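Local coordinates for MHC class I protein (Ginglymostoma cirratum, PDB 6LUP) that probably presents peptides on the cell surface to T cells, as a classical-type MHC class I heavy chain of the nurse shark, at residues L5-T10 / Q31-D36; G25-Q30 / Q46-E51. All coordinates share one frame; numbering follows the deposited sequence.

How the interactions relate
From the N terminus, the chain runs out along strand 3-12, returns on strand 21-27, turns, and goes out again on strand 30-36 before reaching the short helix 47-52. Interaction 1 brings 31-36 alongside 5-10 in the sheet, with strand 21-27 between them, closing a loop of 20 residues. Interaction 2 starts on that middle strand and its turn, 25-30, and closes a loop of 15 residues onto 46-51. The segments alternate along the chain, so the two contacts cross. They also touch: Phe-32 N approaches Gly-25 O at 2.8 Å, a probable hydrogen bond. Interaction 1 binds two strands of the groove floor; interaction 2 ties the turn at the floor's end to helix 47-52.

Interaction 1. Residues L5-T10 / Q31-D36; sequences LRYFFT and QFVQYD
Leu-5 and Tyr-7 reach Phe-32 and Val-33 in a buried, side-chain-only contact between next-nearest strands of the peptide-groove floor. The segments run nearly parallel, 16° apart with axes 9.3 Å from each other, because strand 21-27 lies between them and is antiparallel to both. Their side chains therefore meet above it, where Gly-25 has no side chain to stand in the way.

Two groups of strand 3-12 come to the far end of the Phe-32 ring. Leu-5 CD1 lies 3.8 Å from Phe-32 CE1, and Tyr-7 OH is 3.5 Å from Phe-32 CZ; each side chain crosses that of the phenylalanine at about a right angle. Phe-32 CG sits between its backbone N and carbonyl carbon, chi1 77°, which stands the ring up beside Val-33. Val-33 CG2 lies over the centre of one ring face, 3.8 Å above the plane, and also touches Tyr-7 CE2 at 3.9 Å. This methyl thus fills the corner between the two aromatic rings. With chi1 -76°, Tyr-7 CG is anti to the carbonyl carbon, and the ring extends across the middle strand to carry the hydroxyl to Phe-32. That hydroxyl hydrogen-bonds to the backbone of the bound peptide, so the apolar packing probably helps to position a group that binds the peptide.

Around the cluster, Tyr-169 of helix 148-172 meets the Phe-32 ring, while Trp-58 of helix 55-82 packs on Val-33. On the underside of the floor, Gln-31 NE2 hydrogen-bonds to Val-33 O at 3.0 Å, bridging the irregular strand start, and also to an acidic side chain of the other protein chain. Phe-32 and Val-33 both face Gly-25, a classic beta bulge, and the whole arrangement belongs to the floor of the MHC class I peptide-binding groove.

Interaction 2. Residues G25-Q30 / Q46-E51; sequences GYVDDQ and QRWVKE
Gln-30 meets Gln-46 and Trp-48 in the close part of this contact, where a beta turn at the end of strand 21-27 faces the start of helix 47-52. The amides of Gln-30 and Gln-46 are stacked, their planes 20° apart, with the two CD atoms separated by 3.5 Å. Gln-30 is extended, CG anti to the backbone N (chi1 170°), and carries its amide to the indole edge at the NE1 side. Gln-46 bends at chi2, which lays its amide flat against that of Gln-30, and its NE2 makes a weak hydrogen bond to Gln-31 O.

Farther along the same indole edge the fit is looser: Val-27 CG2 is 4.2 Å from Trp-48 CH2, an apolar touch near the ring plane. The outer side of the helix is exposed, and there Arg-47 NH2 forms a salt bridge with Glu-51 OE1 at 3.1 Å.

Gln-46 is the N-cap residue of helix 47-52. The type II' turn from Val-27 to Gln-30 leads into strand 30-36, whose Phe-32 packs on Val-27, Gln-46 and Val-49, while Leu-166 and Tyr-169 of helix 148-172 also touch Val-27.

Interaction 1. Residues L5-T10 / Q31-D36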
loop_
_atom_site.group_PDB
_atom_site.type_symbol
_atom_site.label_atom_id
_atom_site.label_comp_id
_atom_site.label_asym_id
_atom_site.label_seq_id
_atom_site.Cartn_x
_atom_site.Cartn_y
_atom_site.Cartn_z
ATOM N N LEU A 5 0.545 6.510 12.293
ATOM C CA LEU A 5 1.828 5.832 12.180
ATOM C C LEU A 5 1.569 4.326 12.216
ATOM O O LEU A 5 1.114 3.795 13.229
ATOM C CB LEU A 5 2.759 6.256 13.324
ATOM C CG LEU A 5 4.066 5.494 13.563
ATOM C CD1 LEU A 5 5.019 5.585 12.380
ATOM C CD2 LEU A 5 4.734 6.021 14.820
ATOM N N ARG A 6 1.837 3.643 11.106
ATOM C CA ARG A 6 1.486 2.230 10.979
ATOM C C ARG A 6 2.627 1.391 10.407
ATOM O O ARG A 6 3.368 1.849 9.536
ATOM C CB ARG A 6 0.239 2.070 10.108
ATOM C CG ARG A 6 -0.980 2.845 10.596
ATOM C CD ARG A 6 -2.052 2.925 9.521
ATOM N NE ARG A 6 -1.508 3.491 8.286
ATOM C CZ ARG A 6 -2.066 3.377 7.085
ATOM N NH1 ARG A 6 -3.207 2.714 6.928
ATOM N NH2 ARG A 6 -1.475 3.926 6.028
ATOM N N TYR A 7 2.755 0.164 10.905
ATOM C CA TYR A 7 3.770 -0.776 10.434
ATOM C C TYR A 7 3.149 -2.057 9.892
ATOM O O TYR A 7 2.162 -2.555 10.439
ATOM C CB TYR A 7 4.734 -1.117 11.561
ATOM C CG TYR A 7 5.725 -0.031 11.862
ATOM C CD1 TYR A 7 5.417 0.999 12.753
ATOM C CD2 TYR A 7 6.980 -0.027 11.256
ATOM C CE1 TYR A 7 6.334 1.997 13.036
ATOM C CE2 TYR A 7 7.904 0.968 11.532
ATOM C CZ TYR A 7 7.576 1.974 12.421
ATOM O OH TYR A 7 8.492 2.959 12.691
ATOM N N PHE A 8 3.743 -2.589 8.825
ATOM C CA PHE A 8 3.233 -3.783 8.149
ATOM C C PHE A 8 4.345 -4.811 8.019
ATOM O O PHE A 8 5.358 -4.555 7.366
ATOM C CB PHE A 8 2.663 -3.428 6.765
ATOM C CG PHE A 8 1.538 -2.431 6.811
ATOM C CD1 PHE A 8 1.795 -1.070 6.984
ATOM C CD2 PHE A 8 0.217 -2.848 6.704
ATOM C CE1 PHE A 8 0.757 -0.149 7.053
ATOM C CE2 PHE A 8 -0.826 -1.931 6.765
ATOM C CZ PHE A 8 -0.555 -0.581 6.938
ATOM N N PHE A 9 4.154 -5.965 8.656
ATOM C CA PHE A 9 5.152 -7.028 8.679
ATOM C C PHE A 9 4.656 -8.208 7.856
ATOM O O PHE A 9 3.539 -8.680 8.069
ATOM C CB PHE A 9 5.376 -7.530 10.108
ATOM C CG PHE A 9 5.838 -6.483 11.084
ATOM C CD1 PHE A 9 4.979 -5.478 11.522
ATOM C CD2 PHE A 9 7.114 -6.544 11.624
ATOM C CE1 PHE A 9 5.405 -4.533 12.449
ATOM C CE2 PHE A 9 7.545 -5.605 12.554
ATOM C CZ PHE A 9 6.693 -4.595 12.965
ATOM N N THR A 10 5.483 -8.691 6.931
ATOM C CA THR A 10 5.152 -9.898 6.174
ATOM C C THR A 10 6.266 -10.933 6.282
ATOM O O THR A 10 7.413 -10.663 5.918
ATOM C CB THR A 10 4.868 -9.599 4.687
ATOM O OG1 THR A 10 3.824 -8.629 4.585
ATOM C CG2 THR A 10 4.442 -10.862 3.947
ATOM N N GLN A 31 5.387 5.969 2.870
ATOM C CA GLN A 31 6.348 5.014 3.402
ATOM C C GLN A 31 7.637 5.737 3.762
ATOM O O GLN A 31 8.144 6.532 2.971
ATOM C CB GLN A 31 6.644 3.900 2.403
ATOM C CG GLN A 31 7.235 2.666 3.065
ATOM C CD GLN A 31 7.993 1.772 2.107
ATOM O OE1 GLN A 31 7.580 1.568 0.972
ATOM N NE2 GLN A 31 9.109 1.216 2.573
ATOM N N PHE A 32 8.165 5.470 4.950
ATOM C CA PHE A 32 9.368 6.174 5.402
ATOM C C PHE A 32 10.516 5.259 5.821
ATOM O O PHE A 32 11.669 5.672 5.804
ATOM C CB PHE A 32 9.030 7.217 6.484
ATOM C CG PHE A 32 8.771 6.638 7.851
ATOM C CD1 PHE A 32 7.604 5.930 8.118
ATOM C CD2 PHE A 32 9.684 6.840 8.888
ATOM C CE1 PHE A 32 7.365 5.402 9.381
ATOM C CE2 PHE A 32 9.446 6.323 10.157
ATOM C CZ PHE A 32 8.286 5.600 10.403
ATOM N N VAL A 33 10.198 4.021 6.191
ATOM C CA VAL A 33 11.221 3.032 6.546
ATOM C C VAL A 33 10.943 1.669 5.907
ATOM O O VAL A 33 9.819 1.375 5.483
ATOM C CB VAL A 33 11.429 2.879 8.080
ATOM C CG1 VAL A 33 12.098 4.115 8.667
ATOM C CG2 VAL A 33 10.123 2.568 8.807
ATOM N N GLN A 34 11.986 0.850 5.835
ATOM C CA GLN A 34 11.901 -0.491 5.276
ATOM C C GLN A 34 12.930 -1.365 5.970
ATOM O O GLN A 34 14.007 -0.896 6.348
ATOM C CB GLN A 34 12.161 -0.463 3.763
ATOM C CG GLN A 34 11.957 -1.792 3.034
ATOM C CD GLN A 34 13.190 -2.696 3.017
ATOM O OE1 GLN A 34 14.302 -2.278 3.350
ATOM N NE2 GLN A 34 12.989 -3.951 2.629
ATOM N N TYR A 35 12.581 -2.635 6.134
ATOM C CA TYR A 35 13.503 -3.660 6.589
ATOM C C TYR A 35 13.207 -4.961 5.843
ATOM O O TYR A 35 12.043 -5.273 5.568
ATOM C CB TYR A 35 13.334 -3.859 8.094
ATOM C CG TYR A 35 14.199 -4.939 8.699
ATOM C CD1 TYR A 35 13.834 -6.281 8.610
ATOM C CD2 TYR A 35 15.363 -4.618 9.389
ATOM C CE1 TYR A 35 14.619 -7.274 9.169
ATOM C CE2 TYR A 35 16.151 -5.604 9.958
ATOM C CZ TYR A 35 15.773 -6.930 9.844
ATOM O OH TYR A 35 16.546 -7.920 10.403
ATOM N N ASP A 36 14.255 -5.711 5.507
ATOM C CA ASP A 36 14.082 -7.080 5.001
ATOM C C ASP A 36 15.154 -8.044 5.497
ATOM O O ASP A 36 16.216 -7.626 5.948
ATOM C CB ASP A 36 13.950 -7.126 3.468
ATOM C CG ASP A 36 15.214 -6.712 2.756
ATOM O OD1 ASP A 36 16.209 -7.461 2.811
ATOM O OD2 ASP A 36 15.211 -5.641 2.122
#

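Interaction 2. Residues G25-Q30 / Q46-E51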
loop_
_atom_site.group_PDB
_atom_site.type_symbol
_atom_site.label_atom_id
_atom_site.label_comp_id
_atom_site.label_asym_id
_atom_site.label_seq_id
_atom_site.Cartn_x
_atom_site.Cartn_y
_atom_site.Cartn_z
ATOM N N GLY A 25 7.268 0.842 7.127
ATOM C CA GLY A 25 6.662 1.827 8.017
ATOM C C GLY A 25 6.071 3.002 7.266
ATOM O O GLY A 25 6.660 3.490 6.295
ATOM N N TYR A 26 4.908 3.459 7.729
ATOM C CA TYR A 26 4.188 4.570 7.110
ATOM C C TYR A 26 3.835 5.655 8.106
ATOM O O TYR A 26 3.337 5.368 9.191
ATOM C CB TYR A 26 2.877 4.089 6.490
ATOM C CG TYR A 26 3.014 3.333 5.197
ATOM C CD1 TYR A 26 3.239 1.960 5.195
ATOM C CD2 TYR A 26 2.885 3.983 3.972
ATOM C CE1 TYR A 26 3.354 1.255 4.004
ATOM C CE2 TYR A 26 2.998 3.293 2.777
ATOM C CZ TYR A 26 3.234 1.928 2.799
ATOM O OH TYR A 26 3.347 1.232 1.615
ATOM N N VAL A 27 4.091 6.901 7.726
ATOM C CA VAL A 27 3.431 8.043 8.337
ATOM C C VAL A 27 2.336 8.455 7.358
ATOM O O VAL A 27 2.622 8.786 6.203
ATOM C CB VAL A 27 4.399 9.215 8.579
ATOM C CG1 VAL A 27 3.642 10.407 9.138
ATOM C CG2 VAL A 27 5.520 8.800 9.525
ATOM N N ASP A 28 1.084 8.415 7.806
ATOM C CA ASP A 28 -0.061 8.622 6.918
ATOM C C ASP A 28 0.055 7.669 5.726
ATOM O O ASP A 28 0.189 6.458 5.919
ATOM C CB ASP A 28 -0.168 10.089 6.468
ATOM C CG ASP A 28 -0.442 11.043 7.628
ATOM O OD1 ASP A 28 -1.274 10.703 8.501
ATOM O OD2 ASP A 28 0.166 12.136 7.665
ATOM N N ASP A 29 0.035 8.205 4.508
ATOM C CA ASP A 29 0.155 7.380 3.304
ATOM C C ASP A 29 1.583 7.256 2.780
ATOM O O ASP A 29 1.812 6.631 1.746
ATOM C CB ASP A 29 -0.726 7.935 2.186
ATOM C CG ASP A 29 -2.165 7.494 2.295
ATOM O OD1 ASP A 29 -2.523 6.774 3.253
ATOM O OD2 ASP A 29 -2.943 7.878 1.402
ATOM N N GLN A 30 2.539 7.854 3.474
ATOM C CA GLN A 30 3.909 7.900 2.977
ATOM C C GLN A 30 4.801 6.866 3.664
ATOM O O GLN A 30 4.951 6.878 4.893
ATOM C CB GLN A 30 4.472 9.316 3.141
ATOM C CG GLN A 30 5.963 9.455 2.878
ATOM C CD GLN A 30 6.429 10.893 2.994
ATOM O OE1 GLN A 30 5.999 11.757 2.234
ATOM N NE2 GLN A 30 7.316 11.153 3.943
ATOM N N GLN A 46 12.674 7.714 3.096
ATOM C CA GLN A 46 12.429 9.141 3.002
ATOM C C GLN A 46 13.643 9.911 3.472
ATOM O O GLN A 46 14.364 9.491 4.383
ATOM C CB GLN A 46 11.225 9.557 3.841
ATOM C CG GLN A 46 9.886 9.171 3.245
ATOM C CD GLN A 46 9.608 9.837 1.912
ATOM O OE1 GLN A 46 9.966 10.993 1.689
ATOM N NE2 GLN A 46 8.948 9.107 1.022
ATOM N N ARG A 47 13.846 11.061 2.850
ATOM C CA ARG A 47 14.986 11.889 3.149
ATOM C C ARG A 47 14.843 12.588 4.497
ATOM O O ARG A 47 15.806 12.666 5.256
ATOM C CB ARG A 47 15.195 12.900 2.033
ATOM C CG ARG A 47 16.411 13.771 2.244
ATOM C CD ARG A 47 16.887 14.351 0.938
ATOM N NE ARG A 47 17.422 15.684 1.161
ATOM C CZ ARG A 47 16.704 16.804 1.080
ATOM N NH1 ARG A 47 15.409 16.759 0.768
ATOM N NH2 ARG A 47 17.290 17.976 1.306
ATOM N N TRP A 48 13.643 13.084 4.792
ATOM C CA TRP A 48 13.410 13.795 6.048
ATOM C C TRP A 48 13.776 12.958 7.277
ATOM O O TRP A 48 14.397 13.469 8.215
ATOM C CB TRP A 48 11.980 14.351 6.139
ATOM C CG TRP A 48 10.884 13.326 6.199
ATOM C CD1 TRP A 48 10.116 12.895 5.163
ATOM C CD2 TRP A 48 10.417 12.624 7.363
ATOM N NE1 TRP A 48 9.209 11.964 5.599
ATOM C CE2 TRP A 48 9.370 11.777 6.946
ATOM C CE3 TRP A 48 10.783 12.628 8.717
ATOM C CZ2 TRP A 48 8.687 10.937 7.829
ATOM C CZ3 TRP A 48 10.107 11.788 9.592
ATOM C CH2 TRP A 48 9.066 10.958 9.143
ATOM N N VAL A 49 13.421 11.674 7.253
ATOM C CA VAL A 49 13.751 10.774 8.356
ATOM C C VAL A 49 15.244 10.430 8.354
ATOM O O VAL A 49 15.840 10.238 9.420
ATOM C CB VAL A 49 12.857 9.504 8.374
ATOM C CG1 VAL A 49 13.216 8.546 7.245
ATOM C CG2 VAL A 49 12.940 8.802 9.725
ATOM N N LYS A 50 15.843 10.374 7.167
ATOM C CA LYS A 50 17.275 10.120 7.047
ATOM C C LYS A 50 18.078 11.261 7.678
ATOM O O LYS A 50 19.048 11.018 8.391
ATOM C CB LYS A 50 17.671 9.932 5.583
ATOM C CG LYS A 50 19.096 9.437 5.373
ATOM C CD LYS A 50 19.686 9.991 4.087
ATOM C CE LYS A 50 19.325 9.164 2.859
ATOM N NZ LYS A 50 20.431 8.243 2.465
ATOM N N GLU A 51 17.647 12.495 7.415
ATOM C CA GLU A 51 18.296 13.697 7.930
ATOM C C GLU A 51 18.110 13.869 9.430
ATOM O O GLU A 51 19.027 14.317 10.121
ATOM C CB GLU A 51 17.735 14.937 7.234
ATOM C CG GLU A 51 18.283 15.195 5.842
ATOM C CD GLU A 51 17.468 16.220 5.065
ATOM O OE1 GLU A 51 17.980 16.755 4.052
ATOM O OE2 GLU A 51 16.311 16.495 5.460
#